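Alkane monooxygenase (Geobacillus thermodenitrificans, PDB 3B9O) is a luciferase-like monooxygenase family protein with a TIM-barrel fold that binds flavin mononucleotide. Local coordinates at residues 7-19 with 30-42. Numbering follows the deposited sequence.
Sequences INAFEMNCVGHIA and RHRYTDLNYWTEL
Within the first beta-alpha unit of the TIM barrel, Glu-11 of the strand reaches Arg-30 in the connection and Tyr-38 and Trp-39 in the helix; the axes of strand 7-12 and helix 36-42 run nearly antiparallel (169°), 12.2 Å apart at closest approach. With CG anti to the backbone N (chi1 -169°) and a bend at chi2, the Glu-11 carboxylate meets the Arg-30 guanidinium end-on and nearly coplanar in a buried salt bridge, OE1 lying 2.8 Å from NH2. Arg-30 NH1 donates to both carboxylate oxygens, along a straighter line to OE2 (164°) than to OE1, and is also hydrogen-bonded to Ser-382 OG. OH of Tyr-38 donates to Glu-11 OE2, 2.9 Å away. The backbone N of Met-12 takes the anti lone pair of OE1, so five bonds fix the carboxylate. The methylene CG of Glu-11 abuts the edge of the Trp-39 indole, 3.3 Å from CZ3. Beyond the strand, CA of Cys-14 makes an off-centre CH-pi contact with the Tyr-33 ring, and Cys-14 O accepts from Arg-30 NH2 at 2.9 Å. Val-15 lays CG2 against Tyr-33 CE2 (3.5 Å), and Val-15 O accepts from Arg-30 NE, 2.8 Å away and in the carbonyl plane.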
ATOM      1  N   ILE A   7       4.989   6.601   9.296  1.00 17.01           N
ATOM      2  CA  ILE A   7       4.096   7.322   8.414  1.00 13.98           C
ATOM      3  C   ILE A   7       4.471   7.101   6.954  1.00 21.40           C
ATOM      4  O   ILE A   7       5.620   7.352   6.554  1.00 20.36           O
ATOM      5  CB  ILE A   7       4.022   8.827   8.767  1.00 20.51           C
ATOM      6  CG1 ILE A   7       3.352   9.011  10.156  1.00 21.81           C
ATOM      7  CG2 ILE A   7       3.198   9.597   7.732  1.00 17.61           C
ATOM      8  CD1 ILE A   7       3.568  10.332  10.772  1.00 44.35           C
ATOM      9  N   ASN A   8       3.492   6.636   6.181  1.00 17.44           N
ATOM     10  CA  ASN A   8       3.603   6.510   4.729  1.00 14.53           C
ATOM     11  C   ASN A   8       2.744   7.551   4.000  1.00 14.03           C
ATOM     12  O   ASN A   8       1.651   7.892   4.465  1.00 16.33           O
ATOM     13  CB  ASN A   8       3.118   5.144   4.265  1.00 13.49           C
ATOM     14  CG  ASN A   8       3.896   4.005   4.859  1.00 17.20           C
ATOM     15  OD1 ASN A   8       5.055   4.155   5.257  1.00 17.33           O
ATOM     16  ND2 ASN A   8       3.262   2.836   4.906  1.00 15.88           N
ATOM     17  N   ALA A   9       3.230   8.003   2.854  1.00 16.53           N
ATOM     18  CA  ALA A   9       2.508   8.907   1.970  1.00 15.37           C
ATOM     19  C   ALA A   9       1.689   8.057   1.025  1.00 12.02           C
ATOM     20  O   ALA A   9       2.242   7.220   0.315  1.00 15.54           O
ATOM     21  CB  ALA A   9       3.506   9.746   1.216  1.00  9.56           C
ATOM     22  N   PHE A  10       0.377   8.228   1.039  1.00 14.22           N
ATOM     23  CA  PHE A  10      -0.517   7.424   0.204  1.00 10.94           C
ATOM     24  C   PHE A  10      -0.707   8.075  -1.172  1.00 19.82           C
ATOM     25  O   PHE A  10      -1.159   9.238  -1.304  1.00 16.50           O
ATOM     26  CB  PHE A  10      -1.869   7.229   0.881  1.00 10.36           C
ATOM     27  CG  PHE A  10      -2.699   6.133   0.307  1.00 16.34           C
ATOM     28  CD1 PHE A  10      -2.135   4.911  -0.043  1.00 20.74           C
ATOM     29  CD2 PHE A  10      -4.080   6.307   0.156  1.00 14.74           C
ATOM     30  CE1 PHE A  10      -2.920   3.884  -0.561  1.00 21.34           C
ATOM     31  CE2 PHE A  10      -4.878   5.257  -0.342  1.00 13.89           C
ATOM     32  CZ  PHE A  10      -4.312   4.063  -0.680  1.00 14.92           C
ATOM     33  N   GLU A  11      -0.385   7.311  -2.205  1.00 11.41           N
ATOM     34  CA  GLU A  11      -0.332   7.888  -3.555  1.00 11.76           C
ATOM     35  C   GLU A  11      -0.792   6.870  -4.596  1.00 12.58           C
ATOM     36  O   GLU A  11      -0.971   5.699  -4.295  1.00 12.77           O
ATOM     37  CB  GLU A  11       1.128   8.368  -3.795  1.00 16.84           C
ATOM     38  CG  GLU A  11       1.442   9.223  -4.986  1.00 26.59           C
ATOM     39  CD  GLU A  11       0.472  10.404  -5.251  1.00 20.14           C
ATOM     40  OE1 GLU A  11      -0.616  10.163  -5.771  1.00 16.70           O
ATOM     41  OE2 GLU A  11       0.821  11.560  -5.009  1.00 15.87           O
ATOM     42  N   MET A  12      -0.997   7.334  -5.823  1.00 16.95           N
ATOM     43  CA  MET A  12      -1.306   6.466  -6.950  1.00 15.91           C
ATOM     44  C   MET A  12      -0.901   7.206  -8.221  1.00 17.23           C
ATOM     45  O   MET A  12      -1.111   8.426  -8.332  1.00 13.78           O
ATOM     46  CB  MET A  12      -2.817   6.098  -7.004  1.00 11.20           C
ATOM     47  CG  MET A  12      -3.158   4.986  -8.038  1.00 11.38           C
ATOM     48  SD  MET A  12      -4.841   4.368  -7.791  1.00 14.70           S
ATOM     49  CE  MET A  12      -5.119   3.595  -9.374  1.00 15.09           C
ATOM     50  N   ASN A  13      -0.389   6.437  -9.193  1.00 14.51           N
ATOM     51  CA  ASN A  13       0.091   6.979 -10.460  1.00 13.82           C
ATOM     52  C   ASN A  13      -1.129   7.254 -11.397  1.00 16.26           C
ATOM     53  O   ASN A  13      -1.301   6.594 -12.428  1.00 15.32           O
ATOM     54  CB  ASN A  13       1.060   5.978 -11.108  1.00 15.88           C
ATOM     55  CG  ASN A  13       1.917   6.593 -12.175  1.00 20.04           C
ATOM     56  OD1 ASN A  13       2.819   5.927 -12.712  1.00 18.54           O
ATOM     57  ND2 ASN A  13       1.694   7.891 -12.468  1.00  8.23           N
ATOM     58  N   CYS A  14      -1.952   8.223 -11.020  1.00 10.32           N
ATOM     59  CA  CYS A  14      -3.157   8.575 -11.786  1.00 14.04           C
ATOM     60  C   CYS A  14      -3.582   9.963 -11.381  1.00 19.93           C
ATOM     61  O   CYS A  14      -2.910  10.593 -10.579  1.00 14.60           O
ATOM     62  CB  CYS A  14      -4.302   7.576 -11.547  1.00 14.22           C
ATOM     63  SG  CYS A  14      -4.972   7.521  -9.822  1.00 17.01           S
ATOM     64  N   VAL A  15      -4.742  10.398 -11.862  1.00 14.12           N
ATOM     65  CA  VAL A  15      -5.248  11.729 -11.529  1.00 11.51           C
ATOM     66  C   VAL A  15      -6.091  11.689 -10.253  1.00 14.01           C
ATOM     67  O   VAL A  15      -5.647  12.220  -9.206  1.00 13.96           O
ATOM     68  CB  VAL A  15      -6.027  12.368 -12.719  1.00 17.54           C
ATOM     69  CG1 VAL A  15      -6.646  13.731 -12.323  1.00 12.95           C
ATOM     70  CG2 VAL A  15      -5.137  12.432 -13.969  1.00 14.62           C
ATOM     71  N   GLY A  16      -7.274  11.074 -10.318  1.00 14.01           N
ATOM     72  CA  GLY A  16      -8.175  11.023  -9.158  1.00 11.72           C
ATOM     73  C   GLY A  16      -7.968   9.700  -8.462  1.00 19.62           C
ATOM     74  O   GLY A  16      -8.280   8.655  -9.016  1.00 15.42           O
ATOM     75  N   HIS A  17      -7.422   9.757  -7.244  1.00 15.52           N
ATOM     76  CA  HIS A  17      -7.144   8.571  -6.437  1.00 17.56           C
ATOM     77  C   HIS A  17      -8.280   8.306  -5.401  1.00 13.91           C
ATOM     78  O   HIS A  17      -9.111   7.418  -5.600  1.00 15.98           O
ATOM     79  CB  HIS A  17      -5.774   8.726  -5.765  1.00 20.88           C
ATOM     80  CG  HIS A  17      -5.370   7.561  -4.904  1.00 18.75           C
ATOM     81  ND1 HIS A  17      -4.318   7.638  -4.009  1.00 14.41           N
ATOM     82  CD2 HIS A  17      -5.841   6.291  -4.821  1.00 11.72           C
ATOM     83  CE1 HIS A  17      -4.175   6.468  -3.401  1.00 12.18           C
ATOM     84  NE2 HIS A  17      -5.094   5.641  -3.866  1.00 17.98           N
ATOM     85  N   ILE A  18      -8.320   9.097  -4.328  1.00 14.80           N
ATOM     86  CA  ILE A  18      -9.336   8.945  -3.267  1.00 23.16           C
ATOM     87  C   ILE A  18     -10.299  10.155  -3.211  1.00 21.60           C
ATOM     88  O   ILE A  18     -11.511   9.954  -3.166  1.00 18.92           O
ATOM     89  CB  ILE A  18      -8.704   8.737  -1.846  1.00 18.76           C
ATOM     90  CG1 ILE A  18      -7.791   7.498  -1.802  1.00 17.36           C
ATOM     91  CG2 ILE A  18      -9.804   8.664  -0.751  1.00 16.84           C
ATOM     92  CD1 ILE A  18      -8.493   6.149  -2.140  1.00 18.70           C
ATOM     93  N   ALA A  19      -9.765  11.383  -3.195  1.00 21.40           N
ATOM     94  CA  ALA A  19     -10.586  12.607  -3.076  1.00 22.37           C
ATOM     95  C   ALA A  19     -11.177  13.076  -4.420  1.00 20.18           C
ATOM     96  O   ALA A  19     -10.741  14.047  -5.028  1.00 17.39           O
ATOM     97  CB  ALA A  19      -9.795  13.737  -2.381  1.00 16.16           C
ATOM     98  N   ARG A  30      -2.464  17.058  -9.513  1.00 15.13           N
ATOM     99  CA  ARG A  30      -2.825  15.735 -10.038  1.00 15.39           C
ATOM    100  C   ARG A  30      -2.568  15.555 -11.534  1.00 19.14           C
ATOM    101  O   ARG A  30      -2.265  14.446 -11.964  1.00 15.63           O
ATOM    102  CB  ARG A  30      -4.314  15.386  -9.795  1.00 13.28           C
ATOM    103  CG  ARG A  30      -4.732  15.270  -8.331  1.00 25.46           C
ATOM    104  CD  ARG A  30      -3.710  14.537  -7.475  1.00 22.32           C
ATOM    105  NE  ARG A  30      -3.378  13.180  -7.926  1.00 13.42           N
ATOM    106  CZ  ARG A  30      -2.427  12.415  -7.377  1.00 19.38           C
ATOM    107  NH1 ARG A  30      -1.702  12.869  -6.349  1.00 13.35           N
ATOM    108  NH2 ARG A  30      -2.172  11.194  -7.882  1.00 17.10           N
ATOM    109  N   HIS A  31      -2.729  16.636 -12.304  1.00 14.79           N
ATOM    110  CA  HIS A  31      -2.422  16.637 -13.737  1.00 13.81           C
ATOM    111  C   HIS A  31      -0.924  16.453 -14.004  1.00 21.61           C
ATOM    112  O   HIS A  31      -0.557  16.197 -15.144  1.00 25.08           O
ATOM    113  CB  HIS A  31      -2.952  17.924 -14.415  1.00 16.58           C
ATOM    114  CG  HIS A  31      -2.513  19.176 -13.710  1.00 27.00           C
ATOM    115  ND1 HIS A  31      -1.541  20.013 -14.210  1.00 29.40           N
ATOM    116  CD2 HIS A  31      -2.841  19.670 -12.491  1.00 14.02           C
ATOM    117  CE1 HIS A  31      -1.299  20.980 -13.338  1.00 14.88           C
ATOM    118  NE2 HIS A  31      -2.062  20.780 -12.284  1.00 20.30           N
ATOM    119  N   ARG A  32      -0.072  16.590 -12.974  1.00 12.64           N
ATOM    120  CA  ARG A  32       1.379  16.328 -13.095  1.00 19.48           C
ATOM    121  C   ARG A  32       1.757  14.842 -12.990  1.00 17.07           C
ATOM    122  O   ARG A  32       2.940  14.500 -13.020  1.00 15.35           O
ATOM    123  CB  ARG A  32       2.185  17.119 -12.047  1.00 14.75           C
ATOM    124  CG  ARG A  32       2.006  18.649 -12.178  1.00 18.35           C
ATOM    125  CD  ARG A  32       3.012  19.376 -11.333  1.00 15.83           C
ATOM    126  NE  ARG A  32       4.408  19.168 -11.783  1.00 19.44           N
ATOM    127  CZ  ARG A  32       5.472  19.183 -10.972  1.00 25.50           C
ATOM    128  NH1 ARG A  32       5.316  19.396  -9.694  1.00 21.15           N
ATOM    129  NH2 ARG A  32       6.699  18.997 -11.438  1.00 16.74           N
ATOM    130  N   TYR A  33       0.774  13.963 -12.867  1.00 12.46           N
ATOM    131  CA  TYR A  33       1.088  12.551 -12.638  1.00 14.43           C
ATOM    132  C   TYR A  33       1.929  11.997 -13.805  1.00 17.79           C
ATOM    133  O   TYR A  33       2.687  11.060 -13.620  1.00 17.43           O
ATOM    134  CB  TYR A  33      -0.174  11.689 -12.386  1.00 21.37           C
ATOM    135  CG  TYR A  33      -0.802  11.195 -13.645  1.00 17.50           C
ATOM    136  CD1 TYR A  33      -0.567   9.891 -14.108  1.00 19.11           C
ATOM    137  CD2 TYR A  33      -1.592  12.055 -14.419  1.00 18.04           C
ATOM    138  CE1 TYR A  33      -1.135   9.449 -15.309  1.00 15.10           C
ATOM    139  CE2 TYR A  33      -2.162  11.615 -15.628  1.00 16.11           C
ATOM    140  CZ  TYR A  33      -1.929  10.348 -16.057  1.00 16.95           C
ATOM    141  OH  TYR A  33      -2.469  10.000 -17.254  1.00 16.06           O
ATOM    142  N   THR A  34       1.808  12.613 -14.990  1.00 20.72           N
ATOM    143  CA  THR A  34       2.588  12.222 -16.170  1.00 17.19           C
ATOM    144  C   THR A  34       4.025  12.788 -16.182  1.00 21.83           C
ATOM    145  O   THR A  34       4.835  12.385 -17.033  1.00 14.97           O
ATOM    146  CB  THR A  34       1.886  12.623 -17.483  1.00 15.05           C
ATOM    147  OG1 THR A  34       1.579  14.030 -17.444  1.00 18.38           O
ATOM    148  CG2 THR A  34       0.610  11.780 -17.734  1.00 12.37           C
ATOM    149  N   ASP A  35       4.335  13.689 -15.243  1.00 15.43           N
ATOM    150  CA  ASP A  35       5.624  14.440 -15.217  1.00 21.50           C
ATOM    151  C   ASP A  35       6.529  13.740 -14.247  1.00 12.92           C
ATOM    152  O   ASP A  35       6.231  13.685 -13.072  1.00 12.68           O
ATOM    153  CB  ASP A  35       5.452  15.942 -14.811  1.00 19.13           C
ATOM    154  CG  ASP A  35       6.819  16.779 -14.760  1.00 46.00           C
ATOM    155  OD1 ASP A  35       7.958  16.319 -15.183  1.00 25.62           O
ATOM    156  OD2 ASP A  35       6.748  17.970 -14.269  1.00 31.30           O
ATOM    157  N   LEU A  36       7.635  13.220 -14.762  1.00 13.62           N
ATOM    158  CA  LEU A  36       8.632  12.540 -13.942  1.00 22.75           C
ATOM    159  C   LEU A  36       9.095  13.438 -12.783  1.00 21.48           C
ATOM    160  O   LEU A  36       9.247  12.995 -11.651  1.00 13.39           O
ATOM    161  CB  LEU A  36       9.790  12.081 -14.830  1.00 19.26           C
ATOM    162  CG  LEU A  36      10.948  11.321 -14.146  1.00 21.22           C
ATOM    163  CD1 LEU A  36      10.369  10.119 -13.376  1.00 13.72           C
ATOM    164  CD2 LEU A  36      11.964  10.875 -15.219  1.00 18.43           C
ATOM    165  N   ASN A  37       9.290  14.720 -13.076  1.00 20.36           N
ATOM    166  CA  ASN A  37       9.645  15.681 -12.047  1.00 12.10           C
ATOM    167  C   ASN A  37       8.693  15.797 -10.863  1.00 10.37           C
ATOM    168  O   ASN A  37       9.146  16.123  -9.779  1.00 12.79           O
ATOM    169  CB  ASN A  37       9.944  17.080 -12.621  1.00 16.65           C
ATOM    170  CG  ASN A  37      11.134  17.087 -13.564  1.00 25.34           C
ATOM    171  OD1 ASN A  37      12.103  16.346 -13.398  1.00 23.32           O
ATOM    172  ND2 ASN A  37      11.064  17.956 -14.572  1.00 39.73           N
ATOM    173  N   TYR A  38       7.393  15.561 -11.064  1.00 14.18           N
ATOM    174  CA  TYR A  38       6.430  15.510  -9.944  1.00 13.30           C
ATOM    175  C   TYR A  38       6.889  14.436  -8.935  1.00 14.74           C
ATOM    176  O   TYR A  38       7.016  14.705  -7.728  1.00 12.84           O
ATOM    177  CB  TYR A  38       4.984  15.229 -10.422  1.00 14.21           C
ATOM    178  CG  TYR A  38       4.055  14.931  -9.247  1.00 17.42           C
ATOM    179  CD1 TYR A  38       3.526  15.973  -8.468  1.00 13.33           C
ATOM    180  CD2 TYR A  38       3.788  13.617  -8.864  1.00 14.81           C
ATOM    181  CE1 TYR A  38       2.738  15.713  -7.360  1.00 12.86           C
ATOM    182  CE2 TYR A  38       2.991  13.346  -7.754  1.00 12.02           C
ATOM    183  CZ  TYR A  38       2.472  14.392  -7.023  1.00 16.16           C
ATOM    184  OH  TYR A  38       1.695  14.115  -5.943  1.00 16.75           O
ATOM    185  N   TRP A  39       7.157  13.232  -9.449  1.00 11.99           N
ATOM    186  CA  TRP A  39       7.525  12.067  -8.614  1.00 14.11           C
ATOM    187  C   TRP A  39       8.834  12.255  -7.858  1.00 14.22           C
ATOM    188  O   TRP A  39       8.891  11.981  -6.663  1.00 17.39           O
ATOM    189  CB  TRP A  39       7.514  10.800  -9.476  1.00 10.62           C
ATOM    190  CG  TRP A  39       6.101  10.602 -10.015  1.00  8.21           C
ATOM    191  CD1 TRP A  39       5.636  10.913 -11.275  1.00 13.67           C
ATOM    192  CD2 TRP A  39       4.975  10.163  -9.257  1.00 10.39           C
ATOM    193  NE1 TRP A  39       4.273  10.627 -11.365  1.00 10.51           N
ATOM    194  CE2 TRP A  39       3.849  10.154 -10.140  1.00 12.49           C
ATOM    195  CE3 TRP A  39       4.821   9.682  -7.924  1.00 10.55           C
ATOM    196  CZ2 TRP A  39       2.571   9.732  -9.723  1.00 17.41           C
ATOM    197  CZ3 TRP A  39       3.568   9.268  -7.497  1.00  8.99           C
ATOM    198  CH2 TRP A  39       2.442   9.295  -8.391  1.00 14.75           C
ATOM    199  N   THR A  40       9.859  12.753  -8.534  1.00 12.26           N
ATOM    200  CA  THR A  40      11.151  12.990  -7.863  1.00 10.91           C
ATOM    201  C   THR A  40      11.020  14.115  -6.811  1.00 14.70           C
ATOM    202  O   THR A  40      11.547  13.998  -5.703  1.00 15.53           O
ATOM    203  CB  THR A  40      12.298  13.305  -8.861  1.00 14.85           C
ATOM    204  OG1 THR A  40      11.970  14.454  -9.674  1.00 16.84           O
ATOM    205  CG2 THR A  40      12.572  12.079  -9.743  1.00 10.70           C
ATOM    206  N   GLU A  41      10.320  15.191  -7.155  1.00 13.27           N
ATOM    207  CA  GLU A  41      10.087  16.292  -6.189  1.00 10.27           C
ATOM    208  C   GLU A  41       9.288  15.766  -4.986  1.00 18.16           C
ATOM    209  O   GLU A  41       9.609  16.070  -3.840  1.00 16.57           O
ATOM    210  CB  GLU A  41       9.313  17.406  -6.866  1.00 20.69           C
ATOM    211  CG  GLU A  41      10.172  18.322  -7.802  1.00 20.21           C
ATOM    212  CD  GLU A  41       9.309  19.095  -8.816  1.00 22.60           C
ATOM    213  OE1 GLU A  41       8.093  19.263  -8.588  1.00 20.59           O
ATOM    214  OE2 GLU A  41       9.869  19.510  -9.863  1.00 29.35           O
ATOM    215  N   LEU A  42       8.235  14.996  -5.247  1.00 13.85           N
ATOM    216  CA  LEU A  42       7.512  14.306  -4.145  1.00 17.84           C
ATOM    217  C   LEU A  42       8.439  13.488  -3.206  1.00 14.01           C
ATOM    218  O   LEU A  42       8.412  13.646  -1.964  1.00 13.04           O
ATOM    219  CB  LEU A  42       6.352  13.456  -4.688  1.00 16.07           C
ATOM    220  CG  LEU A  42       5.503  12.680  -3.670  1.00 15.27           C
ATOM    221  CD1 LEU A  42       4.912  13.626  -2.547  1.00  8.35           C
ATOM    222  CD2 LEU A  42       4.386  11.832  -4.345  1.00 12.50           C
TER